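Local coordinates for protein Hep_Hag family (Burkholderia pseudomallei, PDB 3S6L) that forms a YadA-like head domain of the trimeric autotransporter adhesin BoaA, which probably mediates attachment of the bacterium to host cells, at residues S58-G62 with N63-A67; S107-G111 with A112-A116. One frame throughout, in Å; residues are numbered along the deposited sequence.

Contact 1 (S58-G62 with N63-A67); sequences SNASG and NHSTA. With ZN (zinc ion), chain Q.
A type II beta turn from Gly62 to Ser65 bends the chain at one end of a coil of the YadA-like left-handed beta-roll, and the segments 58-62 and 63-67 are the two limbs that run back past each other from it. The turn is closed on a single acceptor. Ser65 OG gives its proton to Gly62 O at 2.6 Å, approaching from 33° off the carbonyl plane, while the backbone bond from Ser65 N to the same Gly62 O is weak at 3.4 Å. With OG set between its own backbone N and carbonyl carbon (chi1 65°), the Ser65 hydroxyl faces inward, where it also lies 3.4 Å from the methyl CB of Ala60 and makes a weak hydrogen bond to Ala74 O of the next coil. Farther from the turn the filling is by methyl groups: CB of Ala60 and CB of Ala67 meet at 4.1 Å, and Ala67 CB rests 3.4 Å from Asn59 O. The small side chains let the limbs come close, with the CA atoms of Ala60 and Ala67 5.2 Å apart.

His64, at the corner, turns its side chain away from this interior. Its NE2 binds a zinc ion at 2.1 Å; two waters and Asp50 of the preceding coil are the other observed ligands of the metal. Asn63 OD1 accepts a hydrogen bond from Thr49 N, a further tie to that coil.

Segment 58-62 lies in the loop after strand 52-54, with Ser58 and Ala60 packed on Ala53 of that strand, and 63-67 leads into strand 66-68. Toward the second subunit, His64 packs on its Gln84 and Thr66 on its Gly83.

Contact 2 (S107-G111 with A112-A116); sequences STALG and AHSTA. With ZN (zinc ion), chain R.
Ser114 and Ala109 face each other across the inside of a beta-roll coil, where a type II turn from Gly111 to Ser114 joins strand 108-110 to strand 115-116. The Ser114 hydroxyl comes in from one limb and the Ala109 methyl from the other, so that OG sits 3.5 Å from CB. Next along, CB of Ala109 and CB of Ala116 meet at 4.0 Å, and Ala116 CB also reaches Ser107 CB at 3.7 Å. Ser107 OG is hydrogen-bonded to Gly104 O, outside these limbs.

Leu110 is directed the other way. Its side chain leaves the coil interior and packs against Leu110 of both the second and third subunits, at the centre of the trimer. Gly111, which follows it, has a positive phi of 136°, a backbone shape that glycine takes readily.

His113, at the corner of the turn, turns its ring away from the coil interior, and NE2 binds a zinc ion at 2.1 Å together with Gln98 OE1 of the preceding coil. At the base of the turn, Gly111 O accepts two hydrogen bonds from one residue: Ser114 OG at 2.6 Å, tilted 19° from the carbonyl plane, and Ser114 N at 3.0 Å, which stands 44° out of that plane.

Contacts 1 and 2 lie in two coils of the same left-handed beta-roll, met in series along the chain, with centres about 17 Å apart and nearest atoms about 11 Å apart. They do not touch, but the sheet that contains strands 66-68 and 108-110 connects them: contact 1 enters it after its turn, contact 2 before. The histidines therefore stand at opposite ends of the two coils, each on its own zinc ion, and the two zinc ions are 32.4 Å from each other. Both contacts meet the second subunit, whereas contact 2 also reaches the third through Leu110 and Ala112.

Contact 1 (S58-G62 with N63-A67)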
# COMPACT_ATOMS: atom_id res chain seq x y z
N SER A 58 -12.64 11.05 7.71
CA SER A 58 -12.45 9.77 7.03
C SER A 58 -13.78 9.01 6.99
O SER A 58 -14.66 9.15 7.88
CB SER A 58 -11.33 8.92 7.68
OG SER A 58 -11.58 8.61 9.03
N ASN A 59 -13.94 8.20 5.95
CA ASN A 59 -15.24 7.60 5.71
C ASN A 59 -15.13 6.19 5.15
O ASN A 59 -14.79 6.00 3.96
CB ASN A 59 -16.09 8.51 4.80
CG ASN A 59 -17.44 7.88 4.42
OD1 ASN A 59 -18.22 7.50 5.26
ND2 ASN A 59 -17.69 7.79 3.11
N ALA A 60 -15.44 5.21 6.01
CA ALA A 60 -15.41 3.82 5.61
C ALA A 60 -16.82 3.28 5.57
O ALA A 60 -17.26 2.62 6.51
CB ALA A 60 -14.52 3.01 6.58
N SER A 61 -17.52 3.52 4.46
CA SER A 61 -18.94 3.20 4.41
C SER A 61 -19.19 1.89 3.66
O SER A 61 -20.27 1.33 3.75
CB SER A 61 -19.74 4.34 3.78
OG SER A 61 -19.31 4.51 2.44
N GLY A 62 -18.20 1.40 2.93
CA GLY A 62 -18.35 0.07 2.37
C GLY A 62 -18.31 -1.00 3.45
O GLY A 62 -17.73 -0.82 4.52
N ASN A 63 -18.96 -2.12 3.17
CA ASN A 63 -18.78 -3.28 4.01
C ASN A 63 -17.32 -3.78 3.83
O ASN A 63 -16.79 -3.80 2.69
CB ASN A 63 -19.83 -4.35 3.64
CG ASN A 63 -21.28 -3.93 4.02
OD1 ASN A 63 -21.52 -3.08 4.91
ND2 ASN A 63 -22.24 -4.55 3.36
N HIS A 64 -16.68 -4.14 4.94
CA HIS A 64 -15.25 -4.57 4.93
C HIS A 64 -14.32 -3.50 4.33
O HIS A 64 -13.34 -3.81 3.67
CB HIS A 64 -15.11 -5.95 4.24
CG HIS A 64 -16.08 -6.96 4.78
ND1 HIS A 64 -17.28 -7.24 4.17
CD2 HIS A 64 -16.07 -7.66 5.94
CE1 HIS A 64 -17.95 -8.11 4.90
NE2 HIS A 64 -17.25 -8.36 5.99
N SER A 65 -14.65 -2.23 4.55
CA SER A 65 -13.85 -1.14 3.97
C SER A 65 -12.90 -0.54 5.00
O SER A 65 -13.12 -0.65 6.22
CB SER A 65 -14.74 -0.06 3.36
OG SER A 65 -15.50 0.57 4.39
N THR A 66 -11.82 0.06 4.51
CA THR A 66 -10.80 0.61 5.36
C THR A 66 -10.39 1.98 4.80
O THR A 66 -9.95 2.10 3.66
CB THR A 66 -9.61 -0.38 5.47
OG1 THR A 66 -10.09 -1.63 5.96
CG2 THR A 66 -8.54 0.13 6.39
N ALA A 67 -10.59 3.03 5.57
CA ALA A 67 -10.26 4.37 5.06
C ALA A 67 -9.34 5.08 6.04
O ALA A 67 -9.73 5.36 7.16
CB ALA A 67 -11.56 5.19 4.80
ZN ZN Q . -17.76 -9.53 7.70
O HOH W 1 -18.70 -11.22 6.28
O HOH W 2 -15.84 -10.80 7.64

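Contact 2 (S107-G111 with A112-A116)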
# COMPACT_ATOMS: atom_id res chain seq x y z
N SER A 107 -10.03 -2.68 -8.89
CA SER A 107 -8.89 -1.88 -9.32
C SER A 107 -7.94 -1.59 -8.14
O SER A 107 -8.30 -1.73 -6.99
CB SER A 107 -9.38 -0.57 -9.97
OG SER A 107 -9.96 0.28 -8.99
N THR A 108 -6.72 -1.16 -8.45
CA THR A 108 -5.70 -0.98 -7.45
C THR A 108 -4.86 0.19 -7.90
O THR A 108 -4.28 0.16 -9.01
CB THR A 108 -4.82 -2.27 -7.32
OG1 THR A 108 -5.67 -3.40 -7.08
CG2 THR A 108 -3.81 -2.16 -6.19
N ALA A 109 -4.86 1.24 -7.09
CA ALA A 109 -4.14 2.48 -7.39
C ALA A 109 -3.05 2.68 -6.36
O ALA A 109 -3.36 2.89 -5.18
CB ALA A 109 -5.10 3.69 -7.40
N LEU A 110 -1.79 2.64 -6.81
CA LEU A 110 -0.62 2.68 -5.93
C LEU A 110 0.31 3.85 -6.26
O LEU A 110 1.11 3.78 -7.19
CB LEU A 110 0.13 1.34 -6.03
CG LEU A 110 -0.72 0.11 -5.68
CD1 LEU A 110 -0.01 -1.15 -6.09
CD2 LEU A 110 -1.05 0.04 -4.21
N GLY A 111 0.18 4.95 -5.52
CA GLY A 111 0.98 6.15 -5.79
C GLY A 111 0.13 7.41 -5.72
O GLY A 111 -1.07 7.39 -6.06
N ALA A 112 0.74 8.51 -5.28
CA ALA A 112 0.03 9.77 -5.08
C ALA A 112 -0.63 10.20 -6.38
O ALA A 112 0.02 10.22 -7.42
CB ALA A 112 0.99 10.86 -4.59
N HIS A 113 -1.91 10.54 -6.33
CA HIS A 113 -2.64 11.01 -7.52
C HIS A 113 -2.66 10.02 -8.69
O HIS A 113 -2.84 10.42 -9.85
CB HIS A 113 -2.14 12.40 -7.98
CG HIS A 113 -2.22 13.45 -6.91
ND1 HIS A 113 -3.40 14.09 -6.58
CD2 HIS A 113 -1.27 13.94 -6.08
CE1 HIS A 113 -3.17 14.94 -5.59
NE2 HIS A 113 -1.89 14.87 -5.28
N SER A 114 -2.51 8.73 -8.38
CA SER A 114 -2.70 7.69 -9.38
C SER A 114 -4.20 7.41 -9.47
O SER A 114 -4.92 7.60 -8.49
CB SER A 114 -1.98 6.40 -8.99
OG SER A 114 -2.48 5.93 -7.72
N THR A 115 -4.67 6.96 -10.63
CA THR A 115 -6.09 6.70 -10.87
C THR A 115 -6.22 5.34 -11.58
O THR A 115 -5.71 5.16 -12.69
CB THR A 115 -6.77 7.83 -11.74
OG1 THR A 115 -6.60 9.12 -11.12
CG2 THR A 115 -8.30 7.56 -11.96
N ALA A 116 -6.83 4.38 -10.91
CA ALA A 116 -7.13 3.09 -11.54
C ALA A 116 -8.62 3.09 -11.79
O ALA A 116 -9.42 2.78 -10.88
CB ALA A 116 -6.72 1.93 -10.66
ZN ZN R . -1.41 16.05 -3.63